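Local coordinates for putative DNA protection protein (Streptomyces coelicolor, PDB 4CYB) that probably oxidises ferrous iron and binds the ferric product, as a twelve-subunit Dps protein of the ferritin family, at residues Cys25-Lys30 with Cys127-Ala132; Arg36-Leu41 with Gly66-Leu71; Tyr55-Leu60 with Ala162-Asp167. One frame throughout, in Å; residues are numbered along the deposited sequence.

Contact 1. Residues Cys25-Lys30 with Cys127-Ala132; sequences CQRLNK and CHDAAA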
# COMPACT_ATOMS: atom_id res chain seq x y z
N CYS J 25 -30.05 -18.15 17.54
CA CYS J 25 -28.93 -19.10 17.44
C CYS J 25 -29.27 -20.40 16.69
O CYS J 25 -28.47 -20.87 15.91
CB CYS J 25 -28.29 -19.45 18.77
SG CYS J 25 -27.45 -18.04 19.53
N GLN J 26 -30.49 -20.95 16.91
CA GLN J 26 -30.91 -22.12 16.11
C GLN J 26 -31.00 -21.76 14.64
O GLN J 26 -30.51 -22.55 13.82
CB GLN J 26 -32.31 -22.60 16.55
CG GLN J 26 -32.34 -23.12 17.96
CD GLN J 26 -33.78 -23.25 18.52
OE1 GLN J 26 -33.95 -23.67 19.66
NE2 GLN J 26 -34.79 -22.91 17.72
N ARG J 27 -31.61 -20.62 14.27
CA ARG J 27 -31.71 -20.29 12.86
C ARG J 27 -30.29 -20.02 12.27
O ARG J 27 -29.99 -20.46 11.14
CB ARG J 27 -32.62 -19.08 12.58
CG ARG J 27 -34.05 -19.20 13.08
CD ARG J 27 -34.77 -20.47 12.63
NE ARG J 27 -34.75 -20.65 11.20
CZ ARG J 27 -35.73 -20.31 10.35
NH1 ARG J 27 -36.86 -19.71 10.78
NH2 ARG J 27 -35.59 -20.61 9.08
N LEU J 28 -29.47 -19.31 13.05
CA LEU J 28 -28.11 -18.96 12.53
C LEU J 28 -27.31 -20.22 12.32
O LEU J 28 -26.53 -20.28 11.33
CB LEU J 28 -27.39 -17.97 13.46
CG LEU J 28 -27.95 -16.54 13.39
CD1 LEU J 28 -27.46 -15.64 14.52
CD2 LEU J 28 -27.71 -15.88 12.02
N ASN J 29 -27.42 -21.18 13.24
CA ASN J 29 -26.64 -22.40 13.12
C ASN J 29 -27.01 -23.22 11.90
O ASN J 29 -26.18 -23.90 11.34
CB ASN J 29 -26.59 -23.26 14.38
CG ASN J 29 -25.45 -22.88 15.31
OD1 ASN J 29 -24.32 -22.66 14.85
ND2 ASN J 29 -25.72 -22.83 16.60
N LYS J 30 -28.28 -23.19 11.51
CA LYS J 30 -28.65 -23.90 10.29
C LYS J 30 -28.04 -23.23 9.07
O LYS J 30 -27.48 -23.91 8.17
CB LYS J 30 -30.21 -24.01 10.16
CG LYS J 30 -30.68 -24.73 8.88
CD LYS J 30 -30.01 -26.09 8.70
CE LYS J 30 -30.77 -26.92 7.67
NZ LYS J 30 -31.01 -26.21 6.40
N CYS J 127 -32.92 -18.19 4.46
CA CYS J 127 -32.66 -16.81 4.87
C CYS J 127 -33.86 -15.92 4.89
O CYS J 127 -34.01 -15.14 5.81
CB CYS J 127 -31.71 -16.11 3.90
SG CYS J 127 -30.00 -16.31 4.38
N HIS J 128 -34.68 -15.94 3.85
CA HIS J 128 -35.91 -15.08 3.87
C HIS J 128 -36.77 -15.41 5.09
O HIS J 128 -37.23 -14.50 5.80
CB HIS J 128 -36.73 -15.29 2.60
CG HIS J 128 -36.15 -14.61 1.38
ND1 HIS J 128 -36.13 -13.26 1.24
CD2 HIS J 128 -35.56 -15.13 0.25
CE1 HIS J 128 -35.59 -12.94 0.04
NE2 HIS J 128 -35.25 -14.08 -0.58
N ASP J 129 -36.96 -16.71 5.32
CA ASP J 129 -37.78 -17.16 6.46
C ASP J 129 -37.15 -16.77 7.80
O ASP J 129 -37.82 -16.20 8.67
CB ASP J 129 -38.02 -18.68 6.39
CG ASP J 129 -38.83 -19.19 7.57
OD1 ASP J 129 -40.02 -18.82 7.61
OD2 ASP J 129 -38.29 -19.87 8.48
N ALA J 130 -35.86 -17.07 7.99
CA ALA J 130 -35.17 -16.72 9.25
C ALA J 130 -35.11 -15.22 9.45
O ALA J 130 -35.27 -14.76 10.58
CB ALA J 130 -33.75 -17.32 9.32
N ALA J 131 -34.91 -14.44 8.39
CA ALA J 131 -34.97 -12.97 8.48
C ALA J 131 -36.31 -12.45 9.01
O ALA J 131 -36.34 -11.64 9.96
CB ALA J 131 -34.61 -12.30 7.15
N ALA J 132 -37.39 -12.95 8.44
CA ALA J 132 -38.74 -12.54 8.90
C ALA J 132 -38.96 -12.93 10.38
O ALA J 132 -39.46 -12.12 11.17
CB ALA J 132 -39.81 -13.17 8.03
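Arg27 reaches from helix 18-48 to Ala130 and Asp129 on helix 109-136, and nearly all of the contact can be read along its side chain. At the root, Arg27 CB lies 3.9 Å from Ala130 CB, where the two backbones are also nearest. The chain then bends at both chi2 and chi3, which folds the guanidinium back over the same methyl group. Arg27 NE is 4.0 Å from Ala130 CB, and Arg27 CZ comes closer still, at 3.7 Å, with the methyl centred over one face of the flat group. The segments belong to helices that run broadly antiparallel in the ferritin-like four-helix bundle, and the short side chain of Ala130 is consistent with so close an approach of the planar head. At the tip the interaction becomes ionic. Arg27 NH1 donates to Asp129 OD2 at 2.7 Å (N-H...O 144°), and Arg27 NH2 donates to the same Asp129 OD2 at 2.9 Å (138°). This end-on, two-nitrogen grip converges on a single oxygen, which lies close to the guanidinium plane. The planes of guanidinium and carboxylate are 40° apart, however: NH2 meets the anti lone pair of OD2, whereas NH1 approaches from above the carboxylate plane. Tyr23 OH is a further hydrogen-bond partner of NH1, and Glu126 adds a long, weak ion pair to NH2.

Contact 2. Residues Arg36-Leu41 with Gly66-Leu71; sequences RILHDL and GEQLEL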
# COMPACT_ATOMS: atom_id res chain seq x y z
N ARG J 36 -21.23 -23.62 5.59
CA ARG J 36 -20.02 -24.51 5.64
C ARG J 36 -19.93 -25.51 4.48
O ARG J 36 -18.87 -25.64 3.84
CB ARG J 36 -19.90 -25.23 6.98
CG ARG J 36 -19.71 -24.31 8.17
CD ARG J 36 -18.23 -24.10 8.38
NE ARG J 36 -17.49 -25.33 8.66
CZ ARG J 36 -17.44 -25.87 9.88
NH1 ARG J 36 -18.10 -25.31 10.89
NH2 ARG J 36 -16.77 -27.02 10.06
N ILE J 37 -21.06 -26.16 4.13
CA ILE J 37 -21.01 -27.11 3.00
C ILE J 37 -20.76 -26.33 1.68
O ILE J 37 -20.02 -26.78 0.83
CB ILE J 37 -22.38 -27.86 2.89
CG1 ILE J 37 -22.64 -28.59 4.22
CG2 ILE J 37 -22.38 -28.80 1.68
CD1 ILE J 37 -21.59 -29.65 4.53
N LEU J 38 -21.38 -25.17 1.54
CA LEU J 38 -21.29 -24.39 0.31
C LEU J 38 -19.86 -23.85 0.12
O LEU J 38 -19.32 -23.93 -0.98
CB LEU J 38 -22.32 -23.25 0.30
CG LEU J 38 -22.23 -22.40 -0.98
CD1 LEU J 38 -22.28 -23.28 -2.23
CD2 LEU J 38 -23.40 -21.39 -0.96
N HIS J 39 -19.23 -23.45 1.22
CA HIS J 39 -17.81 -23.02 1.13
C HIS J 39 -16.98 -24.19 0.57
O HIS J 39 -16.15 -24.03 -0.33
CB HIS J 39 -17.27 -22.62 2.52
CG HIS J 39 -15.76 -22.48 2.51
ND1 HIS J 39 -15.11 -21.38 2.03
CD2 HIS J 39 -14.80 -23.41 2.78
CE1 HIS J 39 -13.75 -21.59 2.08
NE2 HIS J 39 -13.57 -22.82 2.55
N ASP J 40 -17.15 -25.36 1.17
CA ASP J 40 -16.39 -26.53 0.79
C ASP J 40 -16.75 -27.01 -0.62
O ASP J 40 -15.90 -27.53 -1.32
CB ASP J 40 -16.58 -27.63 1.84
CG ASP J 40 -15.77 -27.33 3.14
OD1 ASP J 40 -14.93 -26.35 3.18
OD2 ASP J 40 -15.97 -28.08 4.14
N LEU J 41 -17.99 -26.81 -1.08
CA LEU J 41 -18.30 -27.10 -2.50
C LEU J 41 -17.55 -26.13 -3.44
O LEU J 41 -17.02 -26.55 -4.47
CB LEU J 41 -19.83 -26.96 -2.76
CG LEU J 41 -20.77 -28.08 -2.34
CD1 LEU J 41 -22.16 -27.56 -2.71
CD2 LEU J 41 -20.39 -29.34 -3.16
N GLY J 66 -13.96 -17.34 -0.85
CA GLY J 66 -13.47 -16.35 0.11
C GLY J 66 -14.61 -15.55 0.72
O GLY J 66 -14.61 -15.28 1.90
N GLU J 67 -15.60 -15.21 -0.09
CA GLU J 67 -16.76 -14.49 0.44
C GLU J 67 -17.60 -15.35 1.38
O GLU J 67 -18.04 -14.85 2.44
CB GLU J 67 -17.59 -13.96 -0.75
CG GLU J 67 -16.89 -12.77 -1.46
CD GLU J 67 -17.51 -12.47 -2.86
OE1 GLU J 67 -18.48 -13.13 -3.27
OE2 GLU J 67 -16.96 -11.60 -3.60
N GLN J 68 -17.76 -16.64 1.05
CA GLN J 68 -18.51 -17.56 1.93
C GLN J 68 -17.76 -17.78 3.23
O GLN J 68 -18.35 -17.85 4.31
CB GLN J 68 -18.75 -18.92 1.26
CG GLN J 68 -19.69 -18.81 0.02
CD GLN J 68 -21.18 -18.60 0.39
OE1 GLN J 68 -21.60 -18.86 1.52
NE2 GLN J 68 -21.98 -18.12 -0.59
N LEU J 69 -16.42 -17.85 3.17
CA LEU J 69 -15.68 -18.05 4.42
C LEU J 69 -15.87 -16.85 5.36
O LEU J 69 -15.90 -17.04 6.58
CB LEU J 69 -14.14 -18.19 4.09
CG LEU J 69 -13.27 -18.57 5.31
CD1 LEU J 69 -13.51 -20.06 5.61
CD2 LEU J 69 -11.82 -18.28 4.91
N GLU J 70 -15.90 -15.63 4.82
CA GLU J 70 -16.11 -14.45 5.64
C GLU J 70 -17.56 -14.47 6.24
O GLU J 70 -17.76 -14.13 7.41
CB GLU J 70 -15.81 -13.13 4.88
CG GLU J 70 -16.41 -11.96 5.71
CD GLU J 70 -16.08 -10.50 5.30
OE1 GLU J 70 -15.90 -10.20 4.09
OE2 GLU J 70 -16.03 -9.65 6.23
N LEU J 71 -18.53 -14.89 5.44
CA LEU J 71 -19.92 -15.09 6.00
C LEU J 71 -19.94 -16.11 7.17
O LEU J 71 -20.59 -15.89 8.17
CB LEU J 71 -20.89 -15.56 4.92
CG LEU J 71 -21.26 -14.57 3.82
CD1 LEU J 71 -22.22 -15.26 2.81
CD2 LEU J 71 -21.81 -13.28 4.43
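His39 and Leu69 lie side by side and point the same way, with a leucine methyl over one face of the imidazole. Leu69 CD1 sits 4.1 Å from the centroid of the His39 ring and 20° off its normal, a CH-pi contact displaced toward the ring's rim. With CG of His39 anti to the backbone N (chi1 167°), the ring is placed beside helix 54-81, where His39 ND1 is hydrogen-bonded to Ala65 O. That bond and the methyl probably limit how far the ring can turn. The short segments run antiparallel, their axes 9.0 Å apart at an angle of 158°, as expected for the first helical hairpin of a ferritin-like four-helix bundle. Replacing His39 by alanine would probably cost Ala65 O its side-chain donor and leave Leu69 CD1 without the ring face it rests on. On the other side of the hairpin interface, Leu38 slants across the Gln68 amide, Leu38 CD2 lying 3.6 Å from Gln68 NE2. Gln68 bends at chi2, and its buried NE2 is satisfied by Gln157 OE1 and Asn154 OD1 of helix 140-164. Leu69, about 6 Å from the iron ligand Asp73 between side chains, also packs on Leu69 of a neighbouring subunit.

Contact 3. Residues Tyr55-Leu60 with Ala162-Asp167; sequences YQLHLL and AEHLVD
Leu60 N donates to Gln56 O at 3.0 Å, a helical backbone bond that sets the side chains of Gln56 and Leu60 one turn apart, both directed at His164. Leu57, between them in sequence, supplies the third side chain round the imidazole. Its methyl Leu57 CD2 lies 3.9 Å from the centroid of the His164 ring and 19° off the normal, a CH-pi contact over one face and somewhat toward the rim. Leu57 reaches that place because its CG is anti to the carbonyl carbon (chi1 -72°), and the two side chains slide past each other in opposite directions. Leu60 comes from the opposite direction to His164, and its CD2 methyl meets the ring obliquely. In one of its two conformers the Gln56 amide lies near the ring edge, its plane turned 69° from that of the imidazole; which amide atom faces the ring is doubtful. In the ferritin-like bundle the site joins the start of helix 54-81 to the C-terminal part of helix 140-164. There Leu113 of helix 109-136 touches His164 from within the chain, while Phe54 of a neighbouring subunit meets its ring with the planes at about 85°.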
# COMPACT_ATOMS: atom_id res chain seq x y z
N TYR J 55 -9.30 -21.52 -16.15
CA TYR J 55 -8.71 -20.46 -15.28
C TYR J 55 -9.80 -19.46 -14.82
O TYR J 55 -9.85 -19.04 -13.66
CB TYR J 55 -7.52 -19.77 -16.00
CG TYR J 55 -6.77 -18.72 -15.23
CD1 TYR J 55 -6.19 -19.00 -13.99
CD2 TYR J 55 -6.55 -17.46 -15.80
CE1 TYR J 55 -5.44 -18.02 -13.32
CE2 TYR J 55 -5.81 -16.49 -15.14
CZ TYR J 55 -5.25 -16.80 -13.90
OH TYR J 55 -4.56 -15.86 -13.21
N GLN J 56 -10.70 -19.06 -15.72
CA GLN J 56 -11.85 -18.25 -15.39
C GLN J 56 -12.66 -18.82 -14.21
O GLN J 56 -13.00 -18.14 -13.24
CB GLN J 56 -12.79 -18.24 -16.65
CG GLN J 56 -14.16 -17.71 -16.34
CD GLN J 56 -15.09 -17.80 -17.53
OE1 GLN J 56 -15.81 -18.78 -17.67
NE2 GLN J 56 -15.01 -16.83 -18.45
N LEU J 57 -13.04 -20.10 -14.32
CA LEU J 57 -13.89 -20.66 -13.26
C LEU J 57 -13.12 -20.91 -11.97
O LEU J 57 -13.65 -20.73 -10.87
CB LEU J 57 -14.55 -21.98 -13.73
CG LEU J 57 -15.64 -21.73 -14.78
CD1 LEU J 57 -16.31 -23.04 -15.23
CD2 LEU J 57 -16.68 -20.68 -14.31
N HIS J 58 -11.87 -21.34 -12.12
CA HIS J 58 -10.98 -21.53 -10.95
C HIS J 58 -10.94 -20.23 -10.14
O HIS J 58 -11.10 -20.25 -8.92
CB HIS J 58 -9.64 -21.96 -11.49
CG HIS J 58 -8.55 -22.09 -10.45
ND1 HIS J 58 -8.42 -23.20 -9.70
CD2 HIS J 58 -7.51 -21.24 -10.10
CE1 HIS J 58 -7.28 -23.09 -8.92
NE2 HIS J 58 -6.73 -21.89 -9.18
N LEU J 59 -10.75 -19.10 -10.80
CA LEU J 59 -10.75 -17.79 -10.12
C LEU J 59 -12.08 -17.38 -9.54
O LEU J 59 -12.15 -16.92 -8.39
CB LEU J 59 -10.32 -16.68 -11.08
CG LEU J 59 -8.81 -16.88 -11.45
CD1 LEU J 59 -8.41 -15.77 -12.41
CD2 LEU J 59 -7.87 -16.97 -10.24
N LEU J 60 -13.12 -17.58 -10.31
CA LEU J 60 -14.46 -17.18 -9.87
C LEU J 60 -14.88 -17.99 -8.67
O LEU J 60 -15.43 -17.44 -7.70
CB LEU J 60 -15.47 -17.45 -11.00
CG LEU J 60 -16.91 -17.11 -10.58
CD1 LEU J 60 -17.12 -15.60 -10.28
CD2 LEU J 60 -17.83 -17.55 -11.70
N ALA J 162 -24.93 -18.75 -12.47
CA ALA J 162 -26.02 -19.11 -13.40
C ALA J 162 -25.77 -18.65 -14.82
O ALA J 162 -26.13 -19.36 -15.80
CB ALA J 162 -27.36 -18.57 -12.89
N GLU J 163 -25.13 -17.49 -14.97
CA GLU J 163 -24.81 -16.98 -16.32
C GLU J 163 -23.87 -17.87 -17.09
O GLU J 163 -23.96 -17.91 -18.31
CB GLU J 163 -24.30 -15.51 -16.32
CG GLU J 163 -25.27 -14.44 -15.84
CD GLU J 163 -26.64 -14.43 -16.53
OE1 GLU J 163 -26.90 -15.14 -17.54
OE2 GLU J 163 -27.47 -13.65 -16.06
N HIS J 164 -22.99 -18.61 -16.41
CA HIS J 164 -22.09 -19.55 -17.08
C HIS J 164 -22.78 -20.79 -17.64
O HIS J 164 -22.22 -21.44 -18.50
CB HIS J 164 -20.98 -20.01 -16.16
CG HIS J 164 -20.04 -18.91 -15.82
ND1 HIS J 164 -18.91 -18.65 -16.53
CD2 HIS J 164 -20.12 -17.94 -14.84
CE1 HIS J 164 -18.31 -17.53 -16.00
NE2 HIS J 164 -19.03 -17.14 -14.96
N LEU J 165 -24.00 -21.05 -17.19
CA LEU J 165 -24.77 -22.19 -17.72
C LEU J 165 -25.61 -21.83 -18.95
O LEU J 165 -26.20 -22.72 -19.55
CB LEU J 165 -25.74 -22.75 -16.66
CG LEU J 165 -25.01 -23.56 -15.58
CD1 LEU J 165 -25.97 -23.95 -14.47
CD2 LEU J 165 -24.29 -24.80 -16.13
N VAL J 166 -25.68 -20.55 -19.30
CA VAL J 166 -26.44 -20.14 -20.50
C VAL J 166 -25.80 -20.69 -21.78
O VAL J 166 -24.65 -20.41 -22.08
CB VAL J 166 -26.64 -18.61 -20.55
CG1 VAL J 166 -27.38 -18.24 -21.87
CG2 VAL J 166 -27.42 -18.15 -19.33
N ASP J 167 -26.52 -21.51 -22.55
CA ASP J 167 -25.98 -22.01 -23.82
C ASP J 167 -26.27 -21.01 -24.94
O ASP J 167 -27.40 -20.89 -25.36
CB ASP J 167 -26.63 -23.33 -24.18
CG ASP J 167 -25.97 -24.02 -25.39
OD1 ASP J 167 -24.94 -23.54 -25.94
OD2 ASP J 167 -26.51 -25.06 -25.80

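How the contacts relate
From the N terminus, helix 18-48 supplies 25-30 to contact 1 and then 36-41 to contact 2. The chain turns into helix 54-81, whose residues 55-60 open contact 3 before 66-71 close contact 2, so contact 2 spans the first helical hairpin. After the long connection holding helix 90-96, segment 127-132 on helix 109-136 closes contact 1, whose loop encloses all of contact 2. Contact 3 closes last, at 162-167, and crosses both others. Contacts 1 and 3 lie on opposite sides of the chain's centre, their centres 29 Å apart, with contact 2 about 17 and 18 Å from them. Together they link all four long helices.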